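Local coordinates for ribokinase, putative (Burkholderia thailandensis, PDB 3B1N), which probably phosphorylates nucleosides at the expense of ATP, as a nucleoside kinase of the ribokinase (PfkB) family that binds mizoribine and ADP, at residues P77-M82 against V92-D97; K137-G142 against E154-A159; Q147-H152 against F163-G168; W269-R274 against A301-A306. All blocks are in the same frame, centred on the assembly; numbering follows the deposited sequence.

Overall arrangement
Contacts 1, 2 and 3 all reach the large, mostly parallel sheet of the ribokinase-like fold, whereas contact 4 pairs two helices late in the chain. Contacts 2 and 3 share helix 146-158 and belong to one beta-alpha-beta unit; their centres lie 8 Å apart, and V141 O and D166 N, the latter just past strand 163-165, are joined by a probable hydrogen bond. Contact 1 belongs to a second such unit, its centre 21 Å from that of contact 3. The side chain of M149 in contact 3 comes to about 6 Å from bound mizoribine, and that of R274 in contact 4 to about 9 Å from ADP. Contacts 3 and 4 lie on opposite sides of the chain's centre.

Contact 1 of 4, residues P77-M82 against V92-D97; sequences PYLDRM and VRVLPD
In the beta-alpha-beta unit formed by strand 64-71, helix 76-85 and strand 88-95, L79 and M82 of the helix pack on V92 and V94 of the strand that follows it. The two elements run nearly antiparallel, at 158°, with their axes 11.2 Å apart at closest approach, and the gap is bridged by methyl groups. L79 uses both branches: its CD1 lies 4.0 Å from V94 CG2, while its CD2 reaches V92 CG1 at 4.1 Å, the L79 and V92 side chains passing one another in opposite directions. One turn on, M82 closes the other end. Its chain is extended as far as the sulfur and then bends (chi3 66°), which sets CE 3.5 Å from V92 CG2, with SD of M82 also resting near that methyl. V92 is thus held through both branches, CG1 by the leucine and CG2 by the methionine. The adjacent strand 64-71 continues the apolar layer, M66 meeting M82 and V92, and L70 meeting L79 and V92. With aliphatic carbon and one thioether as the meeting groups, the helix is held to this outermost strand by dispersion and the exclusion of water.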
loop_
_atom_site.group_PDB
_atom_site.type_symbol
_atom_site.label_atom_id
_atom_site.label_comp_id
_atom_site.label_asym_id
_atom_site.label_seq_id
_atom_site.Cartn_x
_atom_site.Cartn_y
_atom_site.Cartn_z
ATOM N N PRO B 77 5.834 -5.573 -23.721
ATOM C CA PRO B 77 5.515 -4.133 -23.783
ATOM C C PRO B 77 6.684 -3.253 -23.381
ATOM O O PRO B 77 6.873 -2.157 -23.951
ATOM C CB PRO B 77 4.329 -3.986 -22.817
ATOM C CG PRO B 77 3.639 -5.349 -22.972
ATOM C CD PRO B 77 4.787 -6.333 -23.001
ATOM N N TYR B 78 7.461 -3.675 -22.398
ATOM C CA TYR B 78 8.627 -2.895 -21.976
ATOM C C TYR B 78 9.724 -2.930 -23.021
ATOM O O TYR B 78 10.333 -1.881 -23.264
ATOM C CB TYR B 78 9.150 -3.384 -20.598
ATOM C CG TYR B 78 9.502 -2.251 -19.641
ATOM C CD1 TYR B 78 9.117 -2.296 -18.287
ATOM C CD2 TYR B 78 10.328 -1.203 -20.046
ATOM C CE1 TYR B 78 9.456 -1.287 -17.401
ATOM C CE2 TYR B 78 10.671 -0.187 -19.169
ATOM C CZ TYR B 78 10.231 -0.237 -17.839
ATOM O OH TYR B 78 10.599 0.772 -16.989
ATOM N N LEU B 79 9.972 -4.105 -23.634
ATOM C CA LEU B 79 10.983 -4.192 -24.694
ATOM C C LEU B 79 10.570 -3.274 -25.822
ATOM O O LEU B 79 11.455 -2.527 -26.345
ATOM C CB LEU B 79 11.158 -5.613 -25.215
ATOM C CG LEU B 79 11.577 -6.592 -24.110
ATOM C CD1 LEU B 79 11.645 -7.964 -24.720
ATOM C CD2 LEU B 79 12.932 -6.221 -23.456
ATOM N N ASP B 80 9.275 -3.295 -26.176
ATOM C CA ASP B 80 8.822 -2.467 -27.338
ATOM C C ASP B 80 8.939 -0.990 -27.000
ATOM O O ASP B 80 9.308 -0.185 -27.849
ATOM C CB ASP B 80 7.386 -2.858 -27.671
ATOM C CG ASP B 80 7.293 -4.240 -28.287
ATOM O OD1 ASP B 80 8.327 -4.863 -28.600
ATOM O OD2 ASP B 80 6.138 -4.649 -28.480
ATOM N N ARG B 81 8.673 -0.635 -25.755
ATOM C CA ARG B 81 8.801 0.752 -25.331
ATOM C C ARG B 81 10.264 1.213 -25.403
ATOM O O ARG B 81 10.551 2.330 -25.840
ATOM C CB ARG B 81 8.288 0.883 -23.909
ATOM C CG ARG B 81 8.606 2.221 -23.262
ATOM C CD ARG B 81 8.079 2.215 -21.852
ATOM N NE ARG B 81 8.347 3.491 -21.147
ATOM C CZ ARG B 81 7.626 4.581 -21.349
ATOM N NH1 ARG B 81 6.657 4.538 -22.245
ATOM N NH2 ARG B 81 7.872 5.707 -20.685
ATOM N N MET B 82 11.202 0.349 -25.012
ATOM C CA MET B 82 12.600 0.716 -25.043
ATOM C C MET B 82 12.985 0.984 -26.480
ATOM O O MET B 82 13.662 1.989 -26.755
ATOM C CB MET B 82 13.430 -0.415 -24.469
ATOM C CG MET B 82 13.291 -0.434 -22.975
ATOM S SD MET B 82 14.238 -1.789 -22.272
ATOM C CE MET B 82 15.894 -1.288 -22.666
ATOM N N VAL B 92 19.617 -5.696 -20.979
ATOM C CA VAL B 92 18.285 -6.103 -20.454
ATOM C C VAL B 92 18.131 -7.607 -20.771
ATOM O O VAL B 92 17.952 -7.991 -21.945
ATOM C CB VAL B 92 17.139 -5.263 -21.057
ATOM C CG1 VAL B 92 15.767 -5.764 -20.552
ATOM C CG2 VAL B 92 17.327 -3.813 -20.675
ATOM N N ARG B 93 18.177 -8.459 -19.750
ATOM C CA ARG B 93 18.083 -9.908 -19.963
ATOM C C ARG B 93 16.660 -10.360 -19.676
ATOM O O ARG B 93 16.091 -9.971 -18.662
ATOM C CB ARG B 93 19.101 -10.668 -19.110
ATOM C CG ARG B 93 18.911 -12.173 -19.198
ATOM C CD ARG B 93 20.173 -12.962 -19.385
ATOM N NE ARG B 93 19.948 -14.379 -19.092
ATOM C CZ ARG B 93 20.894 -15.163 -18.582
ATOM N NH1 ARG B 93 20.649 -16.455 -18.318
ATOM N NH2 ARG B 93 22.088 -14.622 -18.350
ATOM N N VAL B 94 16.104 -11.134 -20.574
ATOM C CA VAL B 94 14.739 -11.636 -20.439
ATOM C C VAL B 94 14.740 -13.113 -20.028
ATOM O O VAL B 94 15.286 -13.955 -20.752
ATOM C CB VAL B 94 13.980 -11.467 -21.747
ATOM C CG1 VAL B 94 12.558 -12.029 -21.610
ATOM C CG2 VAL B 94 13.909 -9.976 -22.103
ATOM N N LEU B 95 14.112 -13.439 -18.900
ATOM C CA LEU B 95 14.122 -14.842 -18.418
ATOM C C LEU B 95 12.896 -15.602 -18.854
ATOM O O LEU B 95 11.758 -15.153 -18.692
ATOM C CB LEU B 95 14.177 -14.877 -16.898
ATOM C CG LEU B 95 15.195 -13.980 -16.224
ATOM C CD1 LEU B 95 15.065 -14.109 -14.682
ATOM C CD2 LEU B 95 16.592 -14.315 -16.714
ATOM N N PRO B 96 13.084 -16.812 -19.413
ATOM C CA PRO B 96 11.933 -17.549 -19.943
ATOM C C PRO B 96 10.971 -17.979 -18.875
ATOM O O PRO B 96 11.366 -18.198 -17.729
ATOM C CB PRO B 96 12.568 -18.815 -20.595
ATOM C CG PRO B 96 13.930 -18.446 -20.821
ATOM C CD PRO B 96 14.366 -17.396 -19.827
ATOM N N ASP B 97 9.687 -18.015 -19.251
ATOM C CA ASP B 97 8.639 -18.581 -18.380
ATOM C C ASP B 97 8.588 -17.940 -16.991
ATOM O O ASP B 97 8.275 -18.589 -15.960
ATOM C CB ASP B 97 8.800 -20.126 -18.276
ATOM C CG ASP B 97 7.593 -20.789 -17.653
ATOM O OD1 ASP B 97 7.767 -21.662 -16.751
ATOM O OD2 ASP B 97 6.467 -20.414 -18.042
#

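Contact 2 of 4, residues K137-G142 against E154-A159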
loop_
_atom_site.group_PDB
_atom_site.type_symbol
_atom_site.label_atom_id
_atom_site.label_comp_id
_atom_site.label_asym_id
_atom_site.label_seq_id
_atom_site.Cartn_x
_atom_site.Cartn_y
_atom_site.Cartn_z
ATOM N N LYS B 137 31.264 4.994 -18.976
ATOM C CA LYS B 137 32.000 6.024 -18.262
ATOM C C LYS B 137 31.478 6.403 -16.876
ATOM O O LYS B 137 32.174 7.054 -16.088
ATOM C CB LYS B 137 32.137 7.269 -19.109
ATOM C CG LYS B 137 30.922 7.847 -19.699
ATOM C CD LYS B 137 31.473 8.824 -20.773
ATOM C CE LYS B 137 30.493 9.259 -21.784
ATOM N NZ LYS B 137 31.156 10.369 -22.536
ATOM N N LEU B 138 30.264 5.913 -16.577
ATOM C CA LEU B 138 29.587 6.333 -15.358
ATOM C C LEU B 138 28.474 5.316 -15.149
ATOM O O LEU B 138 27.942 4.766 -16.103
ATOM C CB LEU B 138 28.999 7.746 -15.514
ATOM C CG LEU B 138 28.230 8.378 -14.350
ATOM C CD1 LEU B 138 28.988 8.483 -13.034
ATOM C CD2 LEU B 138 27.614 9.755 -14.750
ATOM N N ALA B 139 28.143 5.070 -13.878
ATOM C CA ALA B 139 27.046 4.120 -13.582
ATOM C C ALA B 139 26.272 4.549 -12.364
ATOM O O ALA B 139 26.713 5.390 -11.590
ATOM C CB ALA B 139 27.620 2.710 -13.363
ATOM N N ILE B 140 25.124 3.891 -12.152
ATOM C CA ILE B 140 24.421 3.966 -10.880
ATOM C C ILE B 140 23.991 2.542 -10.537
ATOM O O ILE B 140 23.624 1.777 -11.437
ATOM C CB ILE B 140 23.157 4.881 -10.992
ATOM C CG1 ILE B 140 22.488 5.002 -9.574
ATOM C CG2 ILE B 140 22.216 4.494 -12.125
ATOM C CD1 ILE B 140 21.547 6.264 -9.518
ATOM N N VAL B 141 24.055 2.226 -9.258
ATOM C CA VAL B 141 23.502 0.958 -8.746
ATOM C C VAL B 141 22.339 1.345 -7.833
ATOM O O VAL B 141 22.529 1.957 -6.776
ATOM C CB VAL B 141 24.544 0.153 -7.964
ATOM C CG1 VAL B 141 23.876 -1.136 -7.350
ATOM C CG2 VAL B 141 25.771 -0.212 -8.885
ATOM N N GLY B 142 21.118 0.994 -8.257
ATOM C CA GLY B 142 19.944 1.315 -7.492
ATOM C C GLY B 142 19.250 0.067 -6.996
ATOM O O GLY B 142 19.770 -1.048 -7.172
ATOM N N GLU B 154 30.597 -4.198 -6.231
ATOM C CA GLU B 154 31.940 -4.783 -6.237
ATOM C C GLU B 154 32.583 -4.684 -7.615
ATOM O O GLU B 154 33.752 -4.280 -7.738
ATOM C CB GLU B 154 31.896 -6.247 -5.729
ATOM C CG GLU B 154 31.524 -6.373 -4.241
ATOM C CD GLU B 154 32.670 -5.955 -3.302
ATOM O OE1 GLU B 154 33.839 -5.813 -3.753
ATOM O OE2 GLU B 154 32.401 -5.782 -2.099
ATOM N N GLU B 155 31.843 -5.035 -8.645
ATOM C CA GLU B 155 32.373 -5.102 -9.995
ATOM C C GLU B 155 32.665 -3.731 -10.565
ATOM O O GLU B 155 33.675 -3.516 -11.216
ATOM C CB GLU B 155 31.436 -5.854 -10.885
ATOM C CG GLU B 155 31.449 -7.353 -10.529
ATOM C CD GLU B 155 30.633 -8.177 -11.440
ATOM O OE1 GLU B 155 30.106 -7.594 -12.416
ATOM O OE2 GLU B 155 30.512 -9.416 -11.184
ATOM N N LEU B 156 31.777 -2.770 -10.325
ATOM C CA LEU B 156 32.065 -1.450 -10.857
ATOM C C LEU B 156 33.302 -0.845 -10.193
ATOM O O LEU B 156 34.102 -0.163 -10.856
ATOM C CB LEU B 156 30.826 -0.525 -10.731
ATOM C CG LEU B 156 29.689 -0.881 -11.674
ATOM C CD1 LEU B 156 28.418 -0.233 -11.121
ATOM C CD2 LEU B 156 29.959 -0.401 -13.114
ATOM N N ALA B 157 33.467 -1.071 -8.885
ATOM C CA ALA B 157 34.591 -0.498 -8.125
ATOM C C ALA B 157 35.869 -1.136 -8.621
ATOM O O ALA B 157 36.885 -0.471 -8.732
ATOM C CB ALA B 157 34.415 -0.751 -6.633
ATOM N N GLN B 158 35.806 -2.415 -8.950
ATOM C CA GLN B 158 37.037 -3.085 -9.345
ATOM C C GLN B 158 37.417 -2.713 -10.785
ATOM O O GLN B 158 38.609 -2.600 -11.115
ATOM C CB GLN B 158 36.901 -4.560 -9.051
ATOM C CG GLN B 158 36.371 -5.388 -10.129
ATOM C CD GLN B 158 37.473 -6.248 -10.683
ATOM O OE1 GLN B 158 38.119 -6.990 -9.933
ATOM N NE2 GLN B 158 37.719 -6.145 -11.997
ATOM N N ALA B 159 36.418 -2.437 -11.622
ATOM C CA ALA B 159 36.633 -1.917 -12.977
ATOM C C ALA B 159 36.996 -0.426 -13.029
ATOM O O ALA B 159 37.284 0.099 -14.115
ATOM C CB ALA B 159 35.423 -2.186 -13.843
#
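L156 sends its CG anti to the carbonyl carbon (chi1 -71°), and a near-trans second torsion (chi2 161°) carries CD1 on toward strand 138-141, where A139 and V141 point to the helix from the same face. V141 is turned with CG1 anti to its own backbone N (chi1 176°), leaving CG2 as the branch that meets the leucine. L156 CD1 approaches V141 CG2 to 3.5 Å, a tight separation for two methyl carbons, and lies 3.8 Å from A139 CB. The other leucine methyl, CD2, also rests on A139 CB, at 3.9 Å, so the small alanine receives both ends of the fork while the valine touches one. The V141 and L156 side chains lie alongside each other, running in opposite senses. L138 and I140, alternating with these residues, point away from the helix and pack instead on helix 251-264, which puts helices on both faces of the strand. F163 of the adjacent strand touches A139, V141 and L156 alike and completes a wholly buried apolar cluster. The packing of a helix on the strand before it is that of the beta-alpha-beta crossover 138-141, 146-158, 163-165 of the Rossmann-like sheet in this kinase.

Contact 3 of 4, residues Q147-H152 against F163-G168; sequences QGMVQH and FIFDPG
M149, on helix 146-158, reaches across to the loop that leaves strand 163-165, within the same beta-alpha-beta crossover of the Rossmann-like core. The close part of the contact is concentrated in one methyl group. M149 points toward the strand end, runs straight to its sulfur and then bends (chi3 67°), delivering CE to the backbone of P167: CE lies 3.6 Å from P167 O and 3.7 Å from P167 CA. The same methyl group also comes within 4.3 Å of D166 O, so the end of the thioether side chain nestles against main chain just beyond the last strand residue. Elsewhere the fit is looser. M149 CE stands 4.5 Å from F165 CE1, approaching that ring obliquely, and the contact as a whole buries only 129 Å². Farther along the helix no side chain comes as close: H152 turns its ring aside, onto V141. Q147, on the outer side of the helix, is exposed to solvent. All four touching residues are nevertheless buried, and the surroundings are those of the active site: in the conformer described, the side chain of D166, salt-bridged through OD1 to R256, is about 4 Å from that of D253 in the nucleoside pocket. P167 also packs back on its own strand, its CD sitting 3.7 Å above one face of the F165 ring, offset toward the rim.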
loop_
_atom_site.group_PDB
_atom_site.type_symbol
_atom_site.label_atom_id
_atom_site.label_comp_id
_atom_site.label_asym_id
_atom_site.label_seq_id
_atom_site.Cartn_x
_atom_site.Cartn_y
_atom_site.Cartn_z
ATOM N N GLN B 147 21.526 -9.647 -4.199
ATOM C CA GLN B 147 22.799 -10.155 -4.681
ATOM C C GLN B 147 23.307 -9.300 -5.863
ATOM O O GLN B 147 24.511 -9.003 -5.962
ATOM C CB GLN B 147 22.689 -11.656 -5.034
ATOM C CG GLN B 147 23.952 -12.292 -5.558
ATOM C CD GLN B 147 23.803 -13.778 -5.868
ATOM O OE1 GLN B 147 22.764 -14.382 -5.607
ATOM N NE2 GLN B 147 24.847 -14.363 -6.445
ATOM N N GLY B 148 22.392 -8.906 -6.763
ATOM C CA GLY B 148 22.749 -8.026 -7.855
ATOM C C GLY B 148 23.300 -6.704 -7.369
ATOM O O GLY B 148 24.307 -6.263 -7.889
ATOM N N MET B 149 22.659 -6.081 -6.371
ATOM C CA MET B 149 23.101 -4.770 -5.909
ATOM C C MET B 149 24.536 -4.865 -5.407
ATOM O O MET B 149 25.376 -4.049 -5.737
ATOM C CB MET B 149 22.207 -4.258 -4.786
ATOM C CG MET B 149 20.798 -3.988 -5.231
ATOM S SD MET B 149 19.822 -3.261 -3.905
ATOM C CE MET B 149 20.500 -1.689 -3.612
ATOM N N VAL B 150 24.794 -5.862 -4.575
ATOM C CA VAL B 150 26.112 -6.004 -3.977
ATOM C C VAL B 150 27.179 -6.338 -5.028
ATOM O O VAL B 150 28.241 -5.712 -5.068
ATOM C CB VAL B 150 26.073 -7.122 -2.879
ATOM C CG1 VAL B 150 27.490 -7.395 -2.372
ATOM C CG2 VAL B 150 25.178 -6.701 -1.709
ATOM N N GLN B 151 26.854 -7.275 -5.923
ATOM C CA GLN B 151 27.718 -7.680 -7.018
ATOM C C GLN B 151 28.073 -6.505 -7.924
ATOM O O GLN B 151 29.191 -6.327 -8.336
ATOM C CB GLN B 151 26.982 -8.727 -7.855
ATOM C CG GLN B 151 27.807 -9.425 -8.879
ATOM C CD GLN B 151 26.943 -10.354 -9.701
ATOM O OE1 GLN B 151 26.742 -11.524 -9.339
ATOM N NE2 GLN B 151 26.344 -9.818 -10.750
ATOM N N HIS B 152 27.060 -5.717 -8.276
ATOM C CA HIS B 152 27.324 -4.590 -9.183
ATOM C C HIS B 152 28.283 -3.592 -8.551
ATOM O O HIS B 152 29.160 -3.034 -9.236
ATOM C CB HIS B 152 26.020 -3.869 -9.578
ATOM C CG HIS B 152 25.077 -4.698 -10.378
ATOM N ND1 HIS B 152 25.470 -5.746 -11.192
ATOM C CD2 HIS B 152 23.735 -4.584 -10.526
ATOM C CE1 HIS B 152 24.393 -6.276 -11.758
ATOM N NE2 HIS B 152 23.331 -5.583 -11.367
ATOM N N PHE B 163 30.585 5.492 -9.882
ATOM C CA PHE B 163 29.159 5.143 -9.828
ATOM C C PHE B 163 28.507 5.749 -8.615
ATOM O O PHE B 163 29.107 5.900 -7.535
ATOM C CB PHE B 163 28.929 3.601 -9.892
ATOM C CG PHE B 163 29.403 2.841 -8.665
ATOM C CD1 PHE B 163 28.513 2.460 -7.659
ATOM C CD2 PHE B 163 30.737 2.480 -8.528
ATOM C CE1 PHE B 163 28.930 1.746 -6.531
ATOM C CE2 PHE B 163 31.179 1.744 -7.415
ATOM C CZ PHE B 163 30.296 1.366 -6.413
ATOM N N ILE B 164 27.231 6.121 -8.803
ATOM C CA ILE B 164 26.365 6.473 -7.677
ATOM C C ILE B 164 25.802 5.190 -7.060
ATOM O O ILE B 164 25.346 4.325 -7.800
ATOM C CB ILE B 164 25.157 7.307 -8.196
ATOM C CG1 ILE B 164 25.611 8.598 -8.912
ATOM C CG2 ILE B 164 24.237 7.673 -6.974
ATOM C CD1 ILE B 164 24.437 9.475 -9.410
ATOM N N PHE B 165 25.839 5.115 -5.744
ATOM C CA PHE B 165 25.173 4.039 -4.986
ATOM C C PHE B 165 23.875 4.597 -4.405
ATOM O O PHE B 165 23.890 5.569 -3.649
ATOM C CB PHE B 165 26.107 3.539 -3.897
ATOM C CG PHE B 165 25.526 2.445 -3.034
ATOM C CD1 PHE B 165 24.970 1.305 -3.607
ATOM C CD2 PHE B 165 25.597 2.549 -1.661
ATOM C CE1 PHE B 165 24.455 0.277 -2.781
ATOM C CE2 PHE B 165 25.056 1.560 -0.840
ATOM C CZ PHE B 165 24.495 0.429 -1.421
ATOM N N ASP B 166 22.752 3.973 -4.773
ATOM C CA ASP B 166 21.429 4.388 -4.434
ATOM C C ASP B 166 20.735 3.147 -3.743
ATOM O O ASP B 166 19.966 2.490 -4.485
ATOM C CB ASP B 166 20.893 4.747 -5.851
ATOM C CG ASP B 166 19.422 5.038 -5.931
ATOM O OD1 ASP B 166 18.829 5.463 -4.930
ATOM O OD2 ASP B 166 18.858 4.835 -7.066
ATOM N N PRO B 167 20.988 2.831 -2.442
ATOM C CA PRO B 167 20.417 1.604 -1.855
ATOM C C PRO B 167 18.882 1.661 -1.839
ATOM O O PRO B 167 18.213 0.641 -2.132
ATOM C CB PRO B 167 21.085 1.509 -0.482
ATOM C CG PRO B 167 21.570 2.924 -0.147
ATOM C CD PRO B 167 21.879 3.534 -1.482
ATOM N N GLY B 168 18.353 2.861 -1.608
ATOM C CA GLY B 168 16.913 3.131 -1.779
ATOM C C GLY B 168 16.047 2.097 -1.061
ATOM O O GLY B 168 16.288 1.712 0.067
#

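Contact 4 of 4, residues W269-R274 against A301-A306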
loop_
_atom_site.group_PDB
_atom_site.type_symbol
_atom_site.label_atom_id
_atom_site.label_comp_id
_atom_site.label_asym_id
_atom_site.label_seq_id
_atom_site.Cartn_x
_atom_site.Cartn_y
_atom_site.Cartn_z
ATOM N N TRP B 269 28.408 21.053 -9.249
ATOM C CA TRP B 269 27.372 20.432 -8.394
ATOM C C TRP B 269 26.142 21.298 -8.292
ATOM O O TRP B 269 25.016 20.794 -8.292
ATOM C CB TRP B 269 27.908 20.122 -6.998
ATOM C CG TRP B 269 28.771 18.905 -6.982
ATOM C CD1 TRP B 269 30.084 18.842 -6.598
ATOM C CD2 TRP B 269 28.404 17.593 -7.374
ATOM N NE1 TRP B 269 30.559 17.552 -6.718
ATOM C CE2 TRP B 269 29.532 16.750 -7.151
ATOM C CE3 TRP B 269 27.217 17.021 -7.836
ATOM C CZ2 TRP B 269 29.518 15.372 -7.448
ATOM C CZ3 TRP B 269 27.198 15.656 -8.095
ATOM C CH2 TRP B 269 28.346 14.842 -7.909
ATOM N N ALA B 270 26.324 22.609 -8.200
ATOM C CA ALA B 270 25.191 23.526 -8.135
ATOM C C ALA B 270 24.249 23.354 -9.326
ATOM O O ALA B 270 23.002 23.364 -9.216
ATOM C CB ALA B 270 25.709 25.006 -8.104
ATOM N N THR B 271 24.850 23.195 -10.497
ATOM C CA THR B 271 24.080 23.090 -11.719
ATOM C C THR B 271 23.522 21.672 -11.949
ATOM O O THR B 271 22.397 21.490 -12.402
ATOM C CB THR B 271 24.902 23.561 -12.949
ATOM O OG1 THR B 271 25.338 24.898 -12.669
ATOM C CG2 THR B 271 24.075 23.581 -14.225
ATOM N N ALA B 272 24.341 20.665 -11.653
ATOM C CA ALA B 272 23.885 19.270 -11.792
ATOM C C ALA B 272 22.705 19.091 -10.854
ATOM O O ALA B 272 21.716 18.456 -11.221
ATOM C CB ALA B 272 24.990 18.295 -11.412
ATOM N N GLY B 273 22.842 19.621 -9.650
ATOM C CA GLY B 273 21.751 19.520 -8.645
ATOM C C GLY B 273 20.500 20.212 -9.140
ATOM O O GLY B 273 19.399 19.674 -8.967
ATOM N N ARG B 274 20.633 21.405 -9.741
ATOM C CA ARG B 274 19.436 22.114 -10.165
ATOM C C ARG B 274 18.763 21.397 -11.332
ATOM O O ARG B 274 17.528 21.383 -11.435
ATOM C CB ARG B 274 19.799 23.572 -10.517
ATOM C CG ARG B 274 19.962 24.387 -9.265
ATOM C CD ARG B 274 20.557 25.753 -9.608
ATOM N NE ARG B 274 20.515 26.621 -8.407
ATOM C CZ ARG B 274 21.312 26.480 -7.349
ATOM N NH1 ARG B 274 22.223 25.505 -7.256
ATOM N NH2 ARG B 274 21.179 27.350 -6.321
ATOM N N ALA B 301 14.425 25.476 -21.427
ATOM C CA ALA B 301 13.596 26.694 -21.202
ATOM C C ALA B 301 13.118 26.766 -19.764
ATOM O O ALA B 301 13.142 27.835 -19.130
ATOM C CB ALA B 301 12.431 26.727 -22.174
ATOM N N ARG B 302 12.676 25.636 -19.190
ATOM C CA ARG B 302 12.242 25.636 -17.817
ATOM C C ARG B 302 13.396 25.820 -16.823
ATOM O O ARG B 302 13.232 26.421 -15.752
ATOM C CB ARG B 302 11.508 24.313 -17.506
ATOM C CG ARG B 302 10.118 24.158 -18.137
ATOM C CD ARG B 302 9.026 24.957 -17.341
ATOM N NE ARG B 302 8.848 24.522 -15.934
ATOM C CZ ARG B 302 8.030 23.548 -15.534
ATOM N NH1 ARG B 302 7.303 22.869 -16.429
ATOM N NH2 ARG B 302 7.939 23.256 -14.229
ATOM N N PHE B 303 14.603 25.335 -17.176
ATOM C CA PHE B 303 15.745 25.541 -16.324
ATOM C C PHE B 303 16.060 27.057 -16.273
ATOM O O PHE B 303 16.262 27.597 -15.196
ATOM C CB PHE B 303 16.982 24.777 -16.875
ATOM C CG PHE B 303 18.173 24.828 -15.950
ATOM C CD1 PHE B 303 18.531 23.733 -15.115
ATOM C CD2 PHE B 303 18.959 25.973 -15.848
ATOM C CE1 PHE B 303 19.610 23.787 -14.212
ATOM C CE2 PHE B 303 20.016 26.037 -14.961
ATOM C CZ PHE B 303 20.383 24.938 -14.121
ATOM N N GLU B 304 16.028 27.687 -17.456
ATOM C CA GLU B 304 16.263 29.129 -17.550
ATOM C C GLU B 304 15.237 29.907 -16.732
ATOM O O GLU B 304 15.607 30.808 -16.004
ATOM C CB GLU B 304 16.205 29.557 -19.011
ATOM C CG GLU B 304 17.457 29.252 -19.759
ATOM C CD GLU B 304 18.377 30.465 -19.843
ATOM O OE1 GLU B 304 19.404 30.349 -20.543
ATOM O OE2 GLU B 304 18.075 31.515 -19.211
ATOM N N THR B 305 13.950 29.544 -16.840
ATOM C CA THR B 305 12.913 30.227 -16.060
ATOM C C THR B 305 13.115 30.054 -14.566
ATOM O O THR B 305 12.987 31.011 -13.805
ATOM C CB THR B 305 11.530 29.767 -16.442
ATOM O OG1 THR B 305 11.311 30.122 -17.815
ATOM C CG2 THR B 305 10.485 30.457 -15.585
ATOM N N ALA B 306 13.461 28.833 -14.129
ATOM C CA ALA B 306 13.643 28.582 -12.704
ATOM C C ALA B 306 14.871 29.226 -12.096
ATOM O O ALA B 306 14.826 29.699 -10.964
ATOM C CB ALA B 306 13.720 27.037 -12.431
#
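T271 and R274 of helix 269-284 receive the ring of F303, which projects from helix 296-307. In 269-274, W269 packs on strand 233-237; A270 follows, contributing through its backbone: its carbonyl oxygen accepts both R274 N, in the regular helical bond, and R274 NH1, the two donors coming from opposite faces of the carbonyl plane. T271 comes next with its methyl group, CG2 standing 3.9 Å from F303 CZ, and the two side chains cross at about a right angle. Its hydroxyl is engaged elsewhere, with D268 and Y309. Past A272, which points away, and G273, R274 supplies the closest approach: its CB lies 3.7 Å from F303 CE1 and 3.9 Å from CZ of the same ring. Beyond CB the arginine leaves the phenylalanine, extended from CG to NE, and folds back along its own helix. There NH1 meets A270 O at 3.0 Å with an N-H...O angle of 164°, the oxygen lying almost in the guanidinium plane but the donor well above the plane of the carbonyl. This bond holds the charged end of R274 to its helix, while its CB meets the aromatic ring. F303 also touches L278 farther along helix 269-284 and the rings of F307 and Y309; A270 and R274, like W269, pack on strand 233-237 at the margin of the large sheet.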